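Local atomic coordinates of beta-L-arabinobiosidase (Bacteroides thetaiotaomicron, PDB entry 5MQR), a protein that probably hydrolyses glycosidic bonds of plant pectin as an arabinofuranosidase, and may also have exo-alpha-sialidase activity. Residues Ala619-Tyr623 with Ala624-His628; Lys776-Glu779 with Thr780-Gln783; Tyr825-Gly828 with Asn829-Leu833; Ser985-Arg989 with Gly990-Ile994; Trp1005-Asp1009 with Gln1010-Arg1014. All coordinates share one frame; numbering follows the deposited sequence.

How the interactions relate
Along the chain the five local contacts follow one another, interaction 1 in the loop before helix 627-636 and the other four within the MGH1-like glycoside hydrolase region. Interactions 2 and 3 lie on helices 768-788 and 820-839, successive in the chain; their centres are about 11 Å apart, and Y782 packs on M826, N829 and A830. Interactions 4 and 5, also about 11 Å apart by centres, are joined by the salt bridge R989-D1009. The two pairs stay separate, interactions 3 and 4 approaching to about 17 Å by nearest atoms. One helical domain thus holds two linked clusters. Interaction 1 stands apart, about 24 Å from interaction 4 by centres.

Interaction 1. Residues Ala619-Tyr623 with Ala624-His628; sequences AFLKY and ADFSH
The Y623 ring lies with one face over the start of the S627 backbone, S627 N standing above the plane and displaced toward the rim, while the CB of S627 closes to 3.4 Å from Y623 CE2. The F626 ring meets the chain differently: K622 O comes in at its edge, near the ring plane, 3.2 Å from F626 CD2, and L621 CB approaches the same ring obliquely, 4.1 Å from F626 CE2. Beyond this stretch F626 meets the ring of Y673 nearly parallel. With CG of Y623 set opposite its own backbone N (chi1 -179°), the ring reaches forward along the chain to S627. Two bonds spanning three residues tighten the backbone between the rings. F626 N donates to Y623 O at 2.8 Å, and D625 N to K622 O at 3.0 Å; in each the donor stands above the carbonyl plane. Water 1 bridges K622 N and the carboxylate of D625. Water 2 lies 2.9 Å from Y623 OH and donates to F626 O, also at 2.9 Å, and the same hydroxyl bonds S651 of helix 647-657. A leucine in place of Y623 would probably leave S651 and water 2 without the hydroxyl and the backbone at S627 without its flat cover. The contact thus leads the loop after strand 600-610 into helix 627-636, its turn carbonyls answered by nearby N-H groups and its buried tyrosine hydroxyl given both a serine and a water as partners.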
# COMPACT_ATOMS: atom_id res chain seq x y z
N ALA A 619 8.96 -0.60 -3.37
CA ALA A 619 7.57 -0.83 -3.77
C ALA A 619 6.59 0.27 -3.34
O ALA A 619 5.64 0.53 -4.06
CB ALA A 619 7.11 -2.19 -3.24
N PHE A 620 6.79 0.86 -2.16
CA PHE A 620 5.91 1.89 -1.60
C PHE A 620 6.67 3.20 -1.37
O PHE A 620 6.21 4.26 -1.81
CB PHE A 620 5.26 1.39 -0.31
CG PHE A 620 4.32 0.25 -0.52
CD1 PHE A 620 4.82 -1.05 -0.74
CD2 PHE A 620 2.94 0.45 -0.56
CE1 PHE A 620 3.96 -2.12 -0.97
CE2 PHE A 620 2.09 -0.61 -0.80
CZ PHE A 620 2.61 -1.89 -1.01
N LEU A 621 7.84 3.15 -0.73
CA LEU A 621 8.59 4.37 -0.45
C LEU A 621 9.45 4.79 -1.63
O LEU A 621 9.93 3.95 -2.40
CB LEU A 621 9.48 4.17 0.79
CG LEU A 621 8.76 3.70 2.06
CD1 LEU A 621 9.74 3.56 3.22
CD2 LEU A 621 7.60 4.62 2.44
N LYS A 622 9.64 6.11 -1.76
CA LYS A 622 10.48 6.68 -2.80
C LYS A 622 11.52 7.60 -2.20
O LYS A 622 11.24 8.37 -1.27
CB LYS A 622 9.61 7.43 -3.82
CG LYS A 622 8.59 6.55 -4.58
CD LYS A 622 9.28 5.55 -5.52
CE LYS A 622 8.58 4.19 -5.61
NZ LYS A 622 9.28 3.29 -6.61
N TYR A 623 12.73 7.52 -2.74
CA TYR A 623 13.84 8.27 -2.19
C TYR A 623 13.58 9.77 -2.22
O TYR A 623 13.95 10.46 -1.28
CB TYR A 623 15.18 7.93 -2.89
CG TYR A 623 16.30 8.71 -2.25
CD1 TYR A 623 16.76 8.35 -0.99
CD2 TYR A 623 16.81 9.88 -2.85
CE1 TYR A 623 17.73 9.11 -0.35
CE2 TYR A 623 17.81 10.63 -2.21
CZ TYR A 623 18.25 10.22 -0.95
OH TYR A 623 19.19 10.93 -0.24
N ALA A 624 12.90 10.27 -3.25
CA ALA A 624 12.53 11.72 -3.29
C ALA A 624 11.82 12.23 -2.05
O ALA A 624 11.99 13.40 -1.68
CB ALA A 624 11.70 12.07 -4.54
N ASP A 625 11.06 11.38 -1.37
CA ASP A 625 10.45 11.82 -0.10
C ASP A 625 11.38 11.87 1.11
O ASP A 625 10.98 12.37 2.16
CB ASP A 625 9.22 11.00 0.21
CG ASP A 625 8.20 11.08 -0.89
OD1 ASP A 625 7.96 12.19 -1.40
OD2 ASP A 625 7.66 10.04 -1.26
N PHE A 626 12.60 11.34 0.97
CA PHE A 626 13.59 11.31 2.05
C PHE A 626 14.90 12.06 1.77
O PHE A 626 15.75 12.20 2.68
CB PHE A 626 13.85 9.87 2.47
CG PHE A 626 12.59 9.15 2.82
CD1 PHE A 626 12.01 9.30 4.07
CD2 PHE A 626 11.93 8.39 1.86
CE1 PHE A 626 10.81 8.70 4.37
CE2 PHE A 626 10.73 7.78 2.16
CZ PHE A 626 10.17 7.94 3.41
N SER A 627 15.04 12.60 0.56
CA SER A 627 16.26 13.25 0.15
C SER A 627 16.51 14.53 0.92
O SER A 627 17.66 14.94 1.01
CB SER A 627 16.26 13.58 -1.34
OG SER A 627 15.15 14.39 -1.64
N HIS A 628 15.46 15.14 1.49
CA HIS A 628 15.64 16.27 2.41
C HIS A 628 16.59 15.99 3.60
O HIS A 628 17.24 16.90 4.09
CB HIS A 628 14.29 16.79 2.93
CG HIS A 628 13.58 15.84 3.87
ND1 HIS A 628 13.78 15.86 5.23
CD2 HIS A 628 12.68 14.86 3.63
CE1 HIS A 628 13.03 14.93 5.79
NE2 HIS A 628 12.36 14.31 4.85
O HOH W 1 7.75 7.78 -0.10
O HOH W 2 18.55 11.57 2.52

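Interaction 2. Residues Lys776-Glu779 with Thr780-Gln783; sequences KDLE and TEYQ
K776 to Q783 form two turns of alpha helix 768-788, one of the helices of the MGH1-like glycoside hydrolase domain, a family that generally folds as an (alpha/alpha)6 barrel. The contact is the ordinary i to i+4 ladder: T780 N donates to K776 O at 2.9 Å, E781 N to D777 O at 3.1 Å, and Q783 N to E779 O at 2.9 Å, the first of these almost straight at 173°. L778 O is gripped twice, by Y782 N at 2.9 Å and by water 3. On the buried side of the helix L778 and E781 run alongside each other, with L778 CD2 3.6 Å from E781 OE1. CG of E781 is opposite its backbone N (chi1 179°) and the chain runs straight on, which delivers the carboxylate to Y736, S752 and N754; D777 likewise makes a salt bridge with R737. These bonds tie the helix to helix 726-737 and to the stretch where helix 754-765 begins. On another side Q783 runs back alongside the preceding turn, its NE2 3.9 Å from E779 CB, and both residues touch Y849 of helix 843-864. Water 3 completes the contact, donating to L778 O and, at 2.9 Å, to E781 OE1.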
# COMPACT_ATOMS: atom_id res chain seq x y z
N LYS A 776 39.06 -19.74 3.44
CA LYS A 776 40.45 -19.96 3.84
C LYS A 776 41.03 -18.80 4.63
O LYS A 776 41.69 -19.02 5.64
CB LYS A 776 41.34 -20.24 2.63
CG LYS A 776 41.06 -21.59 1.99
CD LYS A 776 42.11 -21.94 0.93
CE LYS A 776 41.56 -22.92 -0.10
NZ LYS A 776 42.64 -23.83 -0.58
N ASP A 777 40.75 -17.58 4.18
CA ASP A 777 41.20 -16.36 4.84
C ASP A 777 40.70 -16.29 6.28
O ASP A 777 41.45 -15.87 7.17
CB ASP A 777 40.73 -15.09 4.14
CG ASP A 777 41.12 -15.04 2.68
OD1 ASP A 777 40.51 -15.80 1.87
OD2 ASP A 777 42.02 -14.23 2.35
N LEU A 778 39.45 -16.70 6.49
CA LEU A 778 38.86 -16.74 7.83
C LEU A 778 39.43 -17.83 8.71
O LEU A 778 39.56 -17.62 9.93
CB LEU A 778 37.35 -16.84 7.77
CG LEU A 778 36.65 -15.64 7.13
CD1 LEU A 778 35.18 -16.00 6.92
CD2 LEU A 778 36.83 -14.36 7.94
N GLU A 779 39.80 -18.97 8.12
CA GLU A 779 40.47 -20.06 8.88
C GLU A 779 41.84 -19.63 9.34
O GLU A 779 42.21 -19.87 10.48
CB GLU A 779 40.64 -21.35 8.06
CG GLU A 779 39.35 -22.03 7.67
CD GLU A 779 39.58 -23.19 6.71
OE1 GLU A 779 40.18 -24.18 7.15
OE2 GLU A 779 39.13 -23.11 5.53
N THR A 780 42.60 -19.01 8.44
CA THR A 780 43.90 -18.46 8.79
C THR A 780 43.76 -17.46 9.96
O THR A 780 44.53 -17.51 10.91
CB THR A 780 44.58 -17.77 7.58
OG1 THR A 780 44.73 -18.73 6.53
CG2 THR A 780 45.99 -17.17 7.97
N GLU A 781 42.77 -16.57 9.88
CA GLU A 781 42.51 -15.64 10.99
C GLU A 781 42.23 -16.39 12.31
O GLU A 781 42.86 -16.08 13.35
CB GLU A 781 41.35 -14.70 10.66
CG GLU A 781 41.01 -13.72 11.76
CD GLU A 781 39.86 -12.80 11.40
OE1 GLU A 781 39.03 -13.16 10.52
OE2 GLU A 781 39.77 -11.71 12.02
N TYR A 782 41.29 -17.34 12.25
CA TYR A 782 40.88 -18.09 13.44
C TYR A 782 42.09 -18.79 14.09
O TYR A 782 42.32 -18.65 15.29
CB TYR A 782 39.81 -19.13 13.08
CG TYR A 782 39.22 -19.79 14.29
CD1 TYR A 782 39.91 -20.79 14.97
CD2 TYR A 782 37.98 -19.40 14.79
CE1 TYR A 782 39.37 -21.37 16.11
CE2 TYR A 782 37.44 -19.99 15.92
CZ TYR A 782 38.13 -20.97 16.57
OH TYR A 782 37.59 -21.54 17.70
N GLN A 783 42.86 -19.51 13.28
CA GLN A 783 43.99 -20.29 13.78
C GLN A 783 45.06 -19.40 14.45
O GLN A 783 45.71 -19.85 15.40
CB GLN A 783 44.58 -21.17 12.66
CG GLN A 783 43.69 -22.36 12.29
CD GLN A 783 44.23 -23.16 11.10
OE1 GLN A 783 45.31 -23.75 11.17
NE2 GLN A 783 43.48 -23.20 10.01
O HOH W 3 37.98 -15.68 11.42

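Interaction 3. Residues Tyr825-Gly828 with Asn829-Leu833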
# COMPACT_ATOMS: atom_id res chain seq x y z
N TYR A 825 33.29 -14.30 20.92
CA TYR A 825 33.65 -14.01 19.55
C TYR A 825 34.20 -15.27 18.86
O TYR A 825 33.84 -15.57 17.72
CB TYR A 825 34.73 -12.91 19.44
CG TYR A 825 34.44 -11.53 20.00
CD1 TYR A 825 33.16 -11.10 20.33
CD2 TYR A 825 35.49 -10.64 20.13
CE1 TYR A 825 32.94 -9.82 20.83
CE2 TYR A 825 35.28 -9.36 20.62
CZ TYR A 825 34.01 -8.96 20.98
OH TYR A 825 33.86 -7.68 21.46
N MSE A 826 35.05 -15.99 19.56
CA MSE A 826 35.68 -17.19 19.00
C MSE A 826 34.64 -18.27 18.90
O MSE A 826 34.62 -18.99 17.89
CB MSE A 826 36.92 -17.60 19.76
CG MSE A 826 38.01 -16.52 19.67
SE MSE A 826 38.63 -16.17 17.85
CE MSE A 826 39.61 -17.83 17.50
N TYR A 827 33.75 -18.38 19.90
CA TYR A 827 32.59 -19.26 19.77
C TYR A 827 31.84 -18.98 18.46
O TYR A 827 31.60 -19.88 17.65
CB TYR A 827 31.62 -19.14 20.96
CG TYR A 827 30.33 -19.85 20.69
CD1 TYR A 827 30.24 -21.24 20.83
CD2 TYR A 827 29.21 -19.16 20.25
CE1 TYR A 827 29.06 -21.92 20.56
CE2 TYR A 827 28.02 -19.83 19.98
CZ TYR A 827 27.95 -21.20 20.14
OH TYR A 827 26.77 -21.84 19.86
N GLY A 828 31.47 -17.71 18.28
CA GLY A 828 30.78 -17.24 17.08
C GLY A 828 31.52 -17.54 15.78
O GLY A 828 30.89 -17.98 14.80
N ASN A 829 32.84 -17.32 15.77
CA ASN A 829 33.65 -17.56 14.57
C ASN A 829 33.72 -19.03 14.24
O ASN A 829 33.57 -19.43 13.08
CB ASN A 829 35.07 -17.03 14.72
CG ASN A 829 35.14 -15.53 14.79
OD1 ASN A 829 34.31 -14.82 14.22
ND2 ASN A 829 36.15 -15.03 15.49
N ALA A 830 33.92 -19.83 15.28
CA ALA A 830 33.90 -21.29 15.16
C ALA A 830 32.57 -21.78 14.63
O ALA A 830 32.53 -22.56 13.69
CB ALA A 830 34.22 -21.93 16.50
N LYS A 831 31.47 -21.31 15.20
CA LYS A 831 30.15 -21.75 14.77
C LYS A 831 29.93 -21.38 13.30
O LYS A 831 29.43 -22.18 12.52
CB LYS A 831 29.05 -21.10 15.61
CG LYS A 831 27.85 -22.00 15.87
CD LYS A 831 26.50 -21.29 15.86
CE LYS A 831 26.44 -20.01 16.69
NZ LYS A 831 25.14 -19.32 16.40
N ALA A 832 30.34 -20.17 12.93
CA ALA A 832 30.16 -19.66 11.58
C ALA A 832 31.02 -20.43 10.59
O ALA A 832 30.55 -20.75 9.50
CB ALA A 832 30.46 -18.17 11.51
N LEU A 833 32.25 -20.74 10.96
CA LEU A 833 33.13 -21.51 10.10
C LEU A 833 32.64 -22.95 9.93
O LEU A 833 32.82 -23.51 8.87
CB LEU A 833 34.59 -21.47 10.59
CG LEU A 833 35.35 -20.20 10.17
CD1 LEU A 833 36.56 -19.97 11.06
CD2 LEU A 833 35.80 -20.28 8.72
O HOH W 4 24.47 -20.76 18.85
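Y825 O receives N829 N at 2.8 Å, and the amide of N829 folds back against the same carbonyl, its CG 3.2 Å from Y825 O. N829 has CG beside its backbone N (chi1 -68°), which sets the amide to be held outside the turn: ND2 donates to S752 O, and OD1 accepts from D756 N near the start of helix 754-765. Next comes selenomethionine M826, whose chain bends at its second and third torsions and brings SE to 3.6 Å from N829 ND2, while its carbonyl takes A830 N at 2.8 Å. A830 CB lies against it, 3.3 Å from M826 O. Y827 O accepts K831 N, and the Y827 ring and K831 chain cross obliquely, K831 CE lying 3.7 Å from Y827 CE2. Water 4, in the ring plane at its edge, is 2.7 Å from Y827 OH and weakly bound by K831 NZ; K831 NZ also makes a weak bond to F894 O. G828, without a side chain, passes its carbonyl to A832 N at 2.9 Å. Four consecutive i to i+4 bonds make this a regular, buried stretch of alpha helix 820-839, packed among helices 754-765, 768-788 and 843-864 as expected for the (alpha/alpha)6 architecture probable for this domain.

Interaction 4. Residues Ser985-Arg989 with Gly990-Ile994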
# COMPACT_ATOMS: atom_id res chain seq x y z
N SER A 985 20.22 9.92 22.46
CA SER A 985 21.61 10.18 22.82
C SER A 985 22.45 10.69 21.64
O SER A 985 23.45 11.33 21.88
CB SER A 985 22.29 8.93 23.42
OG SER A 985 22.64 7.98 22.41
N GLN A 986 22.03 10.42 20.41
CA GLN A 986 22.81 10.74 19.21
C GLN A 986 22.51 12.15 18.68
O GLN A 986 22.20 12.35 17.51
CB GLN A 986 22.61 9.67 18.14
CG GLN A 986 23.31 8.35 18.49
CD GLN A 986 22.94 7.22 17.52
OE1 GLN A 986 23.71 6.90 16.62
NE2 GLN A 986 21.77 6.62 17.71
N TYR A 987 22.64 13.13 19.58
CA TYR A 987 22.48 14.53 19.26
C TYR A 987 23.52 15.30 20.05
O TYR A 987 23.95 14.86 21.13
CB TYR A 987 21.07 15.04 19.60
CG TYR A 987 20.02 14.51 18.67
CD1 TYR A 987 19.40 13.29 18.91
CD2 TYR A 987 19.66 15.22 17.54
CE1 TYR A 987 18.45 12.79 18.04
CE2 TYR A 987 18.70 14.73 16.65
CZ TYR A 987 18.10 13.51 16.91
OH TYR A 987 17.13 13.01 16.06
N HIS A 988 23.94 16.41 19.47
CA HIS A 988 24.99 17.27 20.01
C HIS A 988 24.72 18.65 19.42
O HIS A 988 24.59 18.78 18.21
CB HIS A 988 26.36 16.72 19.58
CG HIS A 988 27.52 17.50 20.09
ND1 HIS A 988 27.95 17.42 21.40
CD2 HIS A 988 28.38 18.35 19.47
CE1 HIS A 988 29.01 18.20 21.57
NE2 HIS A 988 29.30 18.76 20.41
N ARG A 989 24.58 19.65 20.28
CA ARG A 989 24.30 21.03 19.86
C ARG A 989 23.03 21.11 19.00
O ARG A 989 22.93 21.98 18.11
CB ARG A 989 25.53 21.66 19.13
CG ARG A 989 26.72 21.86 20.05
CD ARG A 989 27.93 22.47 19.35
NE ARG A 989 28.98 22.79 20.31
CZ ARG A 989 28.98 23.85 21.12
NH1 ARG A 989 28.00 24.75 21.09
NH2 ARG A 989 29.97 24.03 21.98
N GLY A 990 22.08 20.23 19.28
CA GLY A 990 20.82 20.19 18.58
C GLY A 990 20.76 19.44 17.26
O GLY A 990 19.71 19.43 16.62
N ARG A 991 21.85 18.80 16.87
CA ARG A 991 21.95 18.15 15.57
C ARG A 991 22.35 16.71 15.77
O ARG A 991 23.04 16.40 16.72
CB ARG A 991 23.02 18.81 14.72
CG ARG A 991 22.80 20.28 14.48
CD ARG A 991 23.83 20.85 13.53
NE ARG A 991 25.16 20.99 14.15
CZ ARG A 991 25.56 22.03 14.87
NH1 ARG A 991 24.74 23.06 15.12
NH2 ARG A 991 26.79 22.04 15.35
N PRO A 992 21.92 15.83 14.86
CA PRO A 992 22.34 14.43 14.97
C PRO A 992 23.86 14.33 15.02
O PRO A 992 24.57 15.13 14.38
CB PRO A 992 21.82 13.77 13.70
CG PRO A 992 20.81 14.71 13.12
CD PRO A 992 21.00 16.06 13.73
N TYR A 993 24.33 13.38 15.83
CA TYR A 993 25.72 13.28 16.19
C TYR A 993 26.01 11.87 16.69
O TYR A 993 25.29 11.35 17.53
CB TYR A 993 26.03 14.29 17.26
CG TYR A 993 27.48 14.34 17.66
CD1 TYR A 993 27.98 13.47 18.62
CD2 TYR A 993 28.36 15.29 17.12
CE1 TYR A 993 29.31 13.52 19.02
CE2 TYR A 993 29.70 15.34 17.51
CZ TYR A 993 30.17 14.43 18.45
OH TYR A 993 31.48 14.43 18.90
N ILE A 994 27.05 11.26 16.13
CA ILE A 994 27.55 9.97 16.61
C ILE A 994 29.03 10.19 16.90
O ILE A 994 29.86 10.44 16.00
CB ILE A 994 27.30 8.79 15.64
CG1 ILE A 994 27.82 7.46 16.21
CG2 ILE A 994 27.93 9.00 14.27
CD1 ILE A 994 27.20 7.06 17.54
O HOH W 5 21.56 22.99 16.21
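Backbone bonds between H988 and R991 close a beta hairpin with a two-residue loop: H988 N donates to R991 O at 2.9 Å and R991 N to H988 O at 3.1 Å. R989 and G990 occupy the corners of the type I' turn, both with positive phi. Farther from the turn Y993 N reaches Q986 O at 2.9 Å, with the donor well above the carbonyl plane. CA-H...O contacts lie between, from Y987 CA to R991 O and from P992 CA to Q986 O. Among the apolar contacts, H988 CB sits over one face of the Y993 ring, 3.3 Å from Y993 CG; the two side chains extend in company, both with CG opposite the backbone N, and their ring planes are 36° apart. The Y987 ring lies across the P992 ring, Y987 CE2 being 3.9 Å from P992 CD. Polar contacts at the turn form a third group: the backbone R989 O lies over one face of the R991 guanidinium, and the guanidinium planes of R989 and R991 are 14° apart. R989 makes a salt bridge with D1009, R991 with E637. The hairpin follows helix 972-985; P992 packs on F633 and M636 on the last turn of helix 627-636, and Y987 and Q986 rest on M671 of helix 666-680.

Interaction 5. Residues Trp1005-Asp1009 with Gln1010-Arg1014; sequences WLKGD and QERSR
K1007 turns sharply at its second torsion (chi1 -59°, chi2 -72°), which lays its chain back along Q1010 and S1013 and carries NZ over the R1012 guanidinium. R1012 helps from its side: its CG sits between backbone N and carbonyl carbon (chi1 60°), and NZ ends 3.4 Å above the guanidinium plane, over its centre, with K1007 NZ 3.6 Å from R1012 NH1. These like charges have other partners: NE of R1012 makes a salt bridge with E996, and K1007 NZ donates to G938 O. A bound HEPES molecule lies about 4 Å from the R1012 side chain. S1013 OG, also bonded to E996, is 3.2 Å from K1007 CB. Water 7 takes a bond from K1007 NZ at 2.9 Å and gives one to Q1010 OE1 at 2.7 Å. A leucine in place of R1012 would probably leave the E996 carboxylate without its charged mate and the K1007 chain without the side chain that confines its end. The backbone is set by a type II' turn, G1008 and D1009 at its corners, closed by Q1010 N to K1007 O at 3.1 Å. This loop runs between strand 991-992 and helix 1022-1029: W1005 meets the Y993 ring, D1009 also takes a hydrogen bond from H988 of the hairpin, and E1011 and R1014 reach N640 and D638, just past helix 627-636.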
# COMPACT_ATOMS: atom_id res chain seq x y z
N TRP A 1005 28.45 14.16 25.35
CA TRP A 1005 29.46 13.43 24.56
C TRP A 1005 30.83 13.83 25.10
O TRP A 1005 31.18 15.00 25.11
CB TRP A 1005 29.32 13.72 23.07
CG TRP A 1005 28.16 13.01 22.44
CD1 TRP A 1005 26.94 13.52 22.17
CD2 TRP A 1005 28.12 11.64 22.01
NE1 TRP A 1005 26.15 12.57 21.61
CE2 TRP A 1005 26.85 11.40 21.51
CE3 TRP A 1005 29.05 10.59 22.04
CZ2 TRP A 1005 26.47 10.16 20.99
CZ3 TRP A 1005 28.67 9.36 21.54
CH2 TRP A 1005 27.39 9.16 21.02
N LEU A 1006 31.57 12.84 25.57
CA LEU A 1006 32.70 13.11 26.46
C LEU A 1006 33.99 13.66 25.84
O LEU A 1006 34.88 14.06 26.58
CB LEU A 1006 32.99 11.89 27.34
CG LEU A 1006 31.89 11.65 28.38
CD1 LEU A 1006 31.83 10.18 28.80
CD2 LEU A 1006 32.07 12.58 29.56
N LYS A 1007 34.12 13.71 24.53
CA LYS A 1007 35.17 14.53 23.90
C LYS A 1007 34.69 15.95 23.55
O LYS A 1007 35.42 16.69 22.89
CB LYS A 1007 35.71 13.86 22.65
CG LYS A 1007 36.29 12.49 22.90
CD LYS A 1007 37.61 12.56 23.64
CE LYS A 1007 38.23 11.18 23.71
NZ LYS A 1007 39.59 11.23 24.25
N GLY A 1008 33.51 16.35 23.99
CA GLY A 1008 33.02 17.70 23.67
C GLY A 1008 33.00 18.00 22.17
O GLY A 1008 32.48 17.22 21.36
N ASP A 1009 33.59 19.13 21.80
CA ASP A 1009 33.60 19.56 20.39
C ASP A 1009 34.85 19.11 19.62
O ASP A 1009 35.06 19.58 18.52
CB ASP A 1009 33.49 21.09 20.32
CG ASP A 1009 32.21 21.59 20.92
OD1 ASP A 1009 31.16 21.05 20.57
OD2 ASP A 1009 32.25 22.54 21.72
N GLN A 1010 35.66 18.20 20.18
CA GLN A 1010 36.87 17.72 19.50
C GLN A 1010 36.52 17.02 18.18
O GLN A 1010 35.58 16.22 18.10
CB GLN A 1010 37.69 16.78 20.39
CG GLN A 1010 38.26 17.41 21.64
CD GLN A 1010 38.90 16.39 22.59
OE1 GLN A 1010 39.66 15.53 22.16
NE2 GLN A 1010 38.61 16.51 23.87
N GLU A 1011 37.31 17.32 17.17
CA GLU A 1011 37.06 16.85 15.81
C GLU A 1011 37.07 15.34 15.67
O GLU A 1011 36.28 14.78 14.91
CB GLU A 1011 38.09 17.45 14.84
CG GLU A 1011 37.73 17.16 13.40
CD GLU A 1011 38.69 17.73 12.39
OE1 GLU A 1011 39.60 18.52 12.74
OE2 GLU A 1011 38.51 17.36 11.21
N ARG A 1012 37.99 14.69 16.36
CA ARG A 1012 38.13 13.23 16.29
C ARG A 1012 36.82 12.42 16.45
O ARG A 1012 36.67 11.36 15.82
CB ARG A 1012 39.13 12.75 17.34
CG ARG A 1012 38.76 13.08 18.78
CD ARG A 1012 39.83 12.57 19.75
NE ARG A 1012 39.57 11.20 20.16
CZ ARG A 1012 40.41 10.45 20.88
NH1 ARG A 1012 41.61 10.90 21.26
NH2 ARG A 1012 40.04 9.23 21.23
N SER A 1013 35.92 12.88 17.31
CA SER A 1013 34.69 12.14 17.61
C SER A 1013 33.63 12.24 16.52
O SER A 1013 32.73 11.41 16.47
CB SER A 1013 34.07 12.63 18.91
OG SER A 1013 34.87 12.25 19.98
N ARG A 1014 33.72 13.27 15.69
CA ARG A 1014 32.66 13.55 14.73
C ARG A 1014 32.52 12.41 13.74
O ARG A 1014 33.52 12.00 13.15
CB ARG A 1014 32.92 14.86 13.98
CG ARG A 1014 32.82 16.08 14.85
CD ARG A 1014 33.17 17.34 14.08
NE ARG A 1014 32.21 17.58 13.00
CZ ARG A 1014 32.35 18.51 12.05
NH1 ARG A 1014 33.41 19.33 12.06
NH2 ARG A 1014 31.41 18.65 11.11
O HOH W 6 36.75 18.46 25.02
O HOH W 7 41.07 13.56 23.30
O HOH W 8 32.99 16.57 18.64